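Side-chain contacts in tyrocidine synthase 2 (Brevibacillus parabrevis, PDB 6TA8), which belongs to the multidomain peptide synthetases and is represented here by a condensation domain with the two-lobed fold of its family: residues A[88-91]-A[96-99]; A[135-138]-A[143-146]; A[37-42]-A[206-211]. All blocks are in the same frame, centred on the assembly; numbering follows the deposited sequence.

Interaction 1: A[88-91]-A[96-99]; sequences MVYK and AIKQ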
loop_
_atom_site.group_PDB
_atom_site.type_symbol
_atom_site.label_atom_id
_atom_site.label_comp_id
_atom_site.label_asym_id
_atom_site.label_seq_id
_atom_site.Cartn_x
_atom_site.Cartn_y
_atom_site.Cartn_z
ATOM N N MET A 88 -0.774 -10.718 15.439
ATOM C CA MET A 88 -1.947 -11.369 14.877
ATOM C C MET A 88 -1.591 -12.717 14.261
ATOM O O MET A 88 -0.497 -12.911 13.723
ATOM C CB MET A 88 -2.597 -10.479 13.817
ATOM C CG MET A 88 -4.064 -10.776 13.556
ATOM S SD MET A 88 -5.164 -9.893 14.681
ATOM C CE MET A 88 -4.530 -8.228 14.519
ATOM N N VAL A 89 -2.539 -13.652 14.347
ATOM C CA VAL A 89 -2.454 -14.943 13.677
ATOM C C VAL A 89 -3.805 -15.231 13.035
ATOM O O VAL A 89 -4.839 -14.694 13.440
ATOM C CB VAL A 89 -2.058 -16.089 14.635
ATOM C CG1 VAL A 89 -0.604 -15.948 15.064
ATOM C CG2 VAL A 89 -2.982 -16.114 15.845
ATOM N N TYR A 90 -3.788 -16.091 12.018
ATOM C CA TYR A 90 -4.974 -16.385 11.222
ATOM C C TYR A 90 -5.185 -17.891 11.179
ATOM O O TYR A 90 -4.302 -18.629 10.735
ATOM C CB TYR A 90 -4.835 -15.821 9.804
ATOM C CG TYR A 90 -4.773 -14.310 9.753
ATOM C CD1 TYR A 90 -3.597 -13.632 10.048
ATOM C CD2 TYR A 90 -5.892 -13.563 9.412
ATOM C CE1 TYR A 90 -3.538 -12.253 10.006
ATOM C CE2 TYR A 90 -5.841 -12.182 9.365
ATOM C CZ TYR A 90 -4.664 -11.532 9.666
ATOM O OH TYR A 90 -4.612 -10.158 9.621
ATOM N N LYS A 91 -6.354 -18.342 11.621
ATOM C CA LYS A 91 -6.672 -19.760 11.660
ATOM C C LYS A 91 -7.786 -20.087 10.675
ATOM O O LYS A 91 -8.706 -19.292 10.463
ATOM C CB LYS A 91 -7.076 -20.190 13.072
ATOM C CG LYS A 91 -5.920 -20.172 14.056
ATOM C CD LYS A 91 -6.383 -20.393 15.483
ATOM C CE LYS A 91 -5.343 -21.177 16.270
ATOM N NZ LYS A 91 -3.955 -20.814 15.869
ATOM N N ALA A 96 -13.760 -21.464 7.358
ATOM C CA ALA A 96 -13.735 -20.024 7.551
ATOM C C ALA A 96 -12.415 -19.594 8.182
ATOM O O ALA A 96 -11.689 -20.393 8.781
ATOM C CB ALA A 96 -14.907 -19.575 8.424
ATOM N N ILE A 97 -12.111 -18.308 8.043
ATOM C CA ILE A 97 -10.868 -17.731 8.542
ATOM C C ILE A 97 -11.171 -16.926 9.795
ATOM O O ILE A 97 -12.141 -16.159 9.839
ATOM C CB ILE A 97 -10.189 -16.858 7.469
ATOM C CG1 ILE A 97 -9.836 -17.700 6.239
ATOM C CG2 ILE A 97 -8.942 -16.190 8.029
ATOM C CD1 ILE A 97 -10.856 -17.622 5.119
ATOM N N LYS A 98 -10.341 -17.104 10.820
ATOM C CA LYS A 98 -10.508 -16.434 12.104
ATOM C C LYS A 98 -9.178 -15.813 12.502
ATOM O O LYS A 98 -8.190 -16.531 12.691
ATOM C CB LYS A 98 -10.992 -17.420 13.173
ATOM C CG LYS A 98 -10.916 -16.907 14.601
ATOM C CD LYS A 98 -11.330 -17.995 15.586
ATOM C CE LYS A 98 -11.193 -17.534 17.028
ATOM N NZ LYS A 98 -11.635 -18.577 17.995
ATOM N N GLN A 99 -9.147 -14.487 12.616
ATOM C CA GLN A 99 -7.953 -13.775 13.053
ATOM C C GLN A 99 -8.076 -13.441 14.533
ATOM O O GLN A 99 -9.103 -12.917 14.977
ATOM C CB GLN A 99 -7.720 -12.505 12.228
ATOM C CG GLN A 99 -8.843 -11.482 12.256
ATOM C CD GLN A 99 -8.378 -10.082 11.881
ATOM O OE1 GLN A 99 -7.196 -9.853 11.624
ATOM N NE2 GLN A 99 -9.310 -9.138 11.854
#
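Tyr90 and Gln99 face each other as a non-hydrogen-bonded antiparallel pair, and their side chains run side by side in the same direction. Gln99 CB lies 3.4 Å from Tyr90 CE2, coming to the ring obliquely. The amide plane is turned 27° from the ring plane, so the two flat groups are far from perpendicular. Gln99 OE1 sits 3.3 Å from Tyr90 OH. Gln99 OE1 also lies 3.7 Å from Met88 SD, where the Met88 and Gln99 side chains cross obliquely. Gln99 gets there with CG between its backbone N and carbonyl carbon (chi1 59°) and an extended chain beyond. Ile97 CG2 meets the edge of the Tyr90 ring near its plane, 4.3 Å from Tyr90 CD2.

These residues belong to a beta hairpin of strands 88-91 and 98-101. Strand 33-35 pairs with the other edge of 98-101, which is the middle strand of a three-stranded antiparallel sheet. The hydrogen-bonded pair is Lys91 with Lys98. Lys91 N binds Lys98 O and Lys98 N binds Lys91 O, both at 2.8 Å. Weaker CA-H...O contacts flank them, such as Gln99 CA to Val89 O at 3.3 Å. The two lysine side chains lie on the opposite face of the sheet from Tyr90 and Gln99, and their ends lead away from the partner strand.

Further out, Gln41 of helix 39-46 packs on both Tyr90 and Gln99. Tyr90 OH makes a weak hydrogen bond to Leu165 O, and Gln99 NE2 makes one to Ala36 O.

Interaction 2: A[135-138]-A[143-146]; sequences SSID and PLVH
Pro143, which follows a cis peptide bond, nears Asp138 through its backbone, with Pro143 O 4.3 Å from Asp138 O. Asp138 N donates to a water at 3.2 Å. The water also lies near Pro143 O, but the modelled separation is too short for that link to be more than doubtful. The Asp138 carboxylate turns elsewhere, with OD2 bonded to His141 ND1 in the intervening loop.

Leu144 comes next and is buried. Leu144 CD2 lies 3.9 Å from Ile137 CG2 and 3.7 Å from Asp138 O. The two apolar side chains cross at about a right angle. They meet through single methyls. Leu139 and Val166 add further packing around Leu144.

The contact joins the loop after helix 122-134 to the start of strand 145-152, in a mixed sheet of the domain. Val145 enters this strand with a backbone bond to Arg110, and its side chain points away from the loop.

His146 carries the polar part of the contact. His146 NE2 donates to Ser136 O at 3.0 Å, with a bent N-H...O angle of 140°. The donor stands above the carbonyl plane, 58° out of it, so the bond misses the oxygen lone pairs. Ser136 O is in turn tilted 26° from the imidazole plane. Ile137 CG1 sits over one face of the imidazole in a CH-pi contact, 4.1 Å from the centroid of the His146 ring. The ring is thus gripped at NE2 and covered on that face. Its ND1 is buried with no partner in the model. Ser136 OG lies 3.7 Å from His146 CD2, and bonds to Ile133 O.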
loop_
_atom_site.group_PDB
_atom_site.type_symbol
_atom_site.label_atom_id
_atom_site.label_comp_id
_atom_site.label_asym_id
_atom_site.label_seq_id
_atom_site.Cartn_x
_atom_site.Cartn_y
_atom_site.Cartn_z
ATOM N N SER A 135 9.770 -15.819 2.482
ATOM C CA SER A 135 8.860 -16.918 2.189
ATOM C C SER A 135 8.656 -17.855 3.372
ATOM O O SER A 135 8.076 -18.931 3.200
ATOM C CB SER A 135 9.367 -17.711 0.983
ATOM O OG SER A 135 10.580 -18.380 1.286
ATOM N N SER A 136 9.107 -17.473 4.564
ATOM C CA SER A 136 9.042 -18.329 5.742
ATOM C C SER A 136 8.153 -17.723 6.823
ATOM O O SER A 136 8.439 -17.827 8.017
ATOM C CB SER A 136 10.440 -18.601 6.290
ATOM O OG SER A 136 11.089 -17.397 6.661
ATOM N N ILE A 137 7.059 -17.086 6.417
ATOM C CA ILE A 137 6.114 -16.495 7.358
ATOM C C ILE A 137 5.017 -17.508 7.656
ATOM O O ILE A 137 4.370 -18.027 6.738
ATOM C CB ILE A 137 5.526 -15.188 6.803
ATOM C CG1 ILE A 137 6.568 -14.071 6.858
ATOM C CG2 ILE A 137 4.273 -14.789 7.575
ATOM C CD1 ILE A 137 6.011 -12.700 6.533
ATOM N N ASP A 138 4.814 -17.798 8.938
ATOM C CA ASP A 138 3.757 -18.700 9.376
ATOM C C ASP A 138 2.520 -17.882 9.726
ATOM O O ASP A 138 2.544 -17.083 10.666
ATOM C CB ASP A 138 4.219 -19.528 10.576
ATOM C CG ASP A 138 3.194 -20.560 11.002
ATOM O OD1 ASP A 138 2.269 -20.850 10.213
ATOM O OD2 ASP A 138 3.315 -21.084 12.129
ATOM N N PRO A 143 5.300 -15.827 14.215
ATOM C CA PRO A 143 4.922 -14.412 14.166
ATOM C C PRO A 143 4.958 -13.840 12.750
ATOM O O PRO A 143 5.626 -14.396 11.879
ATOM C CB PRO A 143 5.977 -13.746 15.048
ATOM C CG PRO A 143 7.187 -14.596 14.858
ATOM C CD PRO A 143 6.691 -16.009 14.667
ATOM N N LEU A 144 4.246 -12.738 12.529
ATOM C CA LEU A 144 4.177 -12.112 11.216
ATOM C C LEU A 144 5.308 -11.124 10.964
ATOM O O LEU A 144 5.392 -10.572 9.862
ATOM C CB LEU A 144 2.831 -11.405 11.038
ATOM C CG LEU A 144 1.586 -12.289 11.136
ATOM C CD1 LEU A 144 0.334 -11.483 10.831
ATOM C CD2 LEU A 144 1.703 -13.482 10.203
ATOM N N VAL A 145 6.179 -10.893 11.943
ATOM C CA VAL A 145 7.276 -9.939 11.824
ATOM C C VAL A 145 8.587 -10.715 11.783
ATOM O O VAL A 145 8.893 -11.480 12.707
ATOM C CB VAL A 145 7.274 -8.926 12.978
ATOM C CG1 VAL A 145 8.386 -7.906 12.792
ATOM C CG2 VAL A 145 5.920 -8.239 13.076
ATOM N N HIS A 146 9.359 -10.516 10.717
ATOM C CA HIS A 146 10.675 -11.126 10.558
ATOM C C HIS A 146 11.718 -10.020 10.482
ATOM O O HIS A 146 11.625 -9.135 9.624
ATOM C CB HIS A 146 10.734 -12.001 9.303
ATOM C CG HIS A 146 10.096 -13.345 9.471
ATOM N ND1 HIS A 146 8.979 -13.548 10.252
ATOM C CD2 HIS A 146 10.417 -14.555 8.953
ATOM C CE1 HIS A 146 8.642 -14.824 10.212
ATOM N NE2 HIS A 146 9.497 -15.457 9.430
HETATM O O HOH W 1 6.457 -16.640 11.470
#

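Interaction 3: A[37-42]-A[206-211]; sequences LTPIQK and AQLQKY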
loop_
_atom_site.group_PDB
_atom_site.type_symbol
_atom_site.label_atom_id
_atom_site.label_comp_id
_atom_site.label_asym_id
_atom_site.label_seq_id
_atom_site.Cartn_x
_atom_site.Cartn_y
_atom_site.Cartn_z
ATOM N N LEU A 37 -12.809 -9.531 10.243
ATOM C CA LEU A 37 -12.029 -9.276 9.039
ATOM C C LEU A 37 -12.502 -7.985 8.380
ATOM O O LEU A 37 -13.690 -7.835 8.074
ATOM C CB LEU A 37 -12.146 -10.450 8.069
ATOM C CG LEU A 37 -11.442 -11.756 8.450
ATOM C CD1 LEU A 37 -11.805 -12.861 7.471
ATOM C CD2 LEU A 37 -9.935 -11.562 8.507
ATOM N N THR A 38 -11.574 -7.056 8.162
ATOM C CA THR A 38 -11.886 -5.827 7.458
ATOM C C THR A 38 -12.084 -6.116 5.968
ATOM O O THR A 38 -11.695 -7.181 5.481
ATOM C CB THR A 38 -10.772 -4.802 7.668
ATOM O OG1 THR A 38 -9.537 -5.317 7.159
ATOM C CG2 THR A 38 -10.614 -4.488 9.146
ATOM N N PRO A 39 -12.712 -5.192 5.227
ATOM C CA PRO A 39 -12.937 -5.449 3.791
ATOM C C PRO A 39 -11.672 -5.768 3.014
ATOM O O PRO A 39 -11.687 -6.672 2.169
ATOM C CB PRO A 39 -13.584 -4.143 3.308
ATOM C CG PRO A 39 -14.277 -3.612 4.505
ATOM C CD PRO A 39 -13.411 -3.976 5.681
ATOM N N ILE A 40 -10.575 -5.052 3.270
ATOM C CA ILE A 40 -9.338 -5.333 2.549
ATOM C C ILE A 40 -8.755 -6.670 2.991
ATOM O O ILE A 40 -8.028 -7.321 2.229
ATOM C CB ILE A 40 -8.336 -4.177 2.734
ATOM C CG1 ILE A 40 -7.183 -4.300 1.736
ATOM C CG2 ILE A 40 -7.817 -4.130 4.165
ATOM C CD1 ILE A 40 -7.625 -4.363 0.291
ATOM N N GLN A 41 -9.067 -7.109 4.211
ATOM C CA GLN A 41 -8.651 -8.434 4.651
ATOM C C GLN A 41 -9.518 -9.519 4.027
ATOM O O GLN A 41 -9.010 -10.581 3.647
ATOM C CB GLN A 41 -8.695 -8.518 6.176
ATOM C CG GLN A 41 -7.556 -7.783 6.865
ATOM C CD GLN A 41 -7.729 -7.720 8.368
ATOM O OE1 GLN A 41 -8.849 -7.775 8.878
ATOM N NE2 GLN A 41 -6.619 -7.602 9.087
ATOM N N LYS A 42 -10.825 -9.267 3.910
ATOM C CA LYS A 42 -11.706 -10.209 3.225
ATOM C C LYS A 42 -11.333 -10.338 1.755
ATOM O O LYS A 42 -11.391 -11.434 1.184
ATOM C CB LYS A 42 -13.162 -9.764 3.366
ATOM C CG LYS A 42 -13.908 -10.386 4.533
ATOM C CD LYS A 42 -15.410 -10.204 4.369
ATOM C CE LYS A 42 -16.188 -10.979 5.419
ATOM N NZ LYS A 42 -16.052 -10.370 6.772
ATOM N N ALA A 206 -14.322 -3.384 14.982
ATOM C CA ALA A 206 -15.607 -3.449 15.668
ATOM C C ALA A 206 -16.479 -2.250 15.315
ATOM O O ALA A 206 -17.686 -2.397 15.091
ATOM C CB ALA A 206 -15.394 -3.533 17.178
ATOM N N GLN A 207 -15.886 -1.056 15.265
ATOM C CA GLN A 207 -16.640 0.125 14.862
ATOM C C GLN A 207 -16.935 0.111 13.367
ATOM O O GLN A 207 -17.916 0.718 12.922
ATOM C CB GLN A 207 -15.870 1.390 15.252
ATOM C CG GLN A 207 -16.523 2.702 14.835
ATOM C CD GLN A 207 -17.980 2.796 15.246
ATOM O OE1 GLN A 207 -18.348 2.443 16.366
ATOM N NE2 GLN A 207 -18.818 3.275 14.335
ATOM N N LEU A 208 -16.111 -0.589 12.582
ATOM C CA LEU A 208 -16.328 -0.642 11.141
ATOM C C LEU A 208 -17.614 -1.378 10.790
ATOM O O LEU A 208 -18.262 -1.047 9.789
ATOM C CB LEU A 208 -15.132 -1.305 10.459
ATOM C CG LEU A 208 -14.918 -1.008 8.974
ATOM C CD1 LEU A 208 -14.767 0.484 8.733
ATOM C CD2 LEU A 208 -13.698 -1.754 8.470
ATOM N N GLN A 209 -18.003 -2.369 11.594
ATOM C CA GLN A 209 -19.247 -3.084 11.330
ATOM C C GLN A 209 -20.458 -2.241 11.712
ATOM O O GLN A 209 -21.492 -2.288 11.036
ATOM C CB GLN A 209 -19.255 -4.418 12.077
ATOM C CG GLN A 209 -20.508 -5.252 11.853
ATOM C CD GLN A 209 -20.713 -5.624 10.395
ATOM O OE1 GLN A 209 -19.780 -6.046 9.712
ATOM N NE2 GLN A 209 -21.939 -5.468 9.914
ATOM N N LYS A 210 -20.350 -1.464 12.794
ATOM C CA LYS A 210 -21.437 -0.567 13.169
ATOM C C LYS A 210 -21.636 0.519 12.120
ATOM O O LYS A 210 -22.773 0.827 11.742
ATOM C CB LYS A 210 -21.158 0.053 14.538
ATOM C CG LYS A 210 -21.132 -0.947 15.682
ATOM C CD LYS A 210 -20.717 -0.279 16.983
ATOM C CE LYS A 210 -20.737 -1.262 18.142
ATOM N NZ LYS A 210 -20.239 -0.642 19.400
ATOM N N TYR A 211 -20.541 1.112 11.638
ATOM C CA TYR A 211 -20.638 2.086 10.558
ATOM C C TYR A 211 -21.107 1.437 9.263
ATOM O O TYR A 211 -21.698 2.111 8.412
ATOM C CB TYR A 211 -19.286 2.774 10.358
ATOM C CG TYR A 211 -19.237 3.730 9.187
ATOM C CD1 TYR A 211 -19.799 4.996 9.274
ATOM C CD2 TYR A 211 -18.620 3.367 7.998
ATOM C CE1 TYR A 211 -19.754 5.873 8.206
ATOM C CE2 TYR A 211 -18.569 4.235 6.925
ATOM C CZ TYR A 211 -19.137 5.487 7.035
ATOM O OH TYR A 211 -19.087 6.354 5.968
#
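A single methyl makes this contact: Leu208 CD2 is the one side-chain atom of segment 206-211 that comes within contact distance of segment 37-42. Leu208 reaches end-on toward the CD corner of the Pro39 ring, with Leu208 CD2 3.6 Å from Pro39 CD. Leu208 CD2 also lies 4.2 Å from Thr38 CG2, and here the side chains cross at about a right angle. With chi1 at -158°, Leu208 holds CG opposite its backbone N and sends its branch out to the proline ring. Only 82 Å² is buried between the segments, yet the three touching residues are all buried in the protein.

The methyl lands on the N-terminal end of helix 39-46. Thr38 is the N-cap, and with Gln41 it forms a capping box. Thr38 N donates to Gln41 OE1 at 2.9 Å, along a nearly straight bond of 169°. In return Gln41 N donates weakly to Thr38 OG1 at 3.5 Å. Pro39 takes the first position of the helix. The first turn closes with Lys42 N bonded to Thr38 O at 2.8 Å.

Ile362 of helix 359-365 packs against both Pro39 and Leu208, making a three-way apolar junction. Phe201 and Ala205, earlier on the Leu208 helix, extend the packing on Thr38. Gln41 NE2 is bonded to Leu165 O, beyond the cap.

Overall arrangement
All three contacts lie in the condensation domain. Interaction 3 closes the longest loop, and interactions 1 and 2 follow one another inside it. The centres of interactions 1 and 3 are about 14 Å apart, and the hairpin and helix 39-46 touch. The centres of interactions 1 and 2 are about 15 Å apart, and Leu144 CD1 packs on Met88 and Tyr90. Interactions 2 and 3 do not touch: their centres are about 24 Å apart and their nearest atoms about 8 Å. The hairpin therefore bridges the start of strand 145-152 and the capped helix. Leu165 and Val166, within the HHxxxDG signature of this family, pack or bond around all three elements.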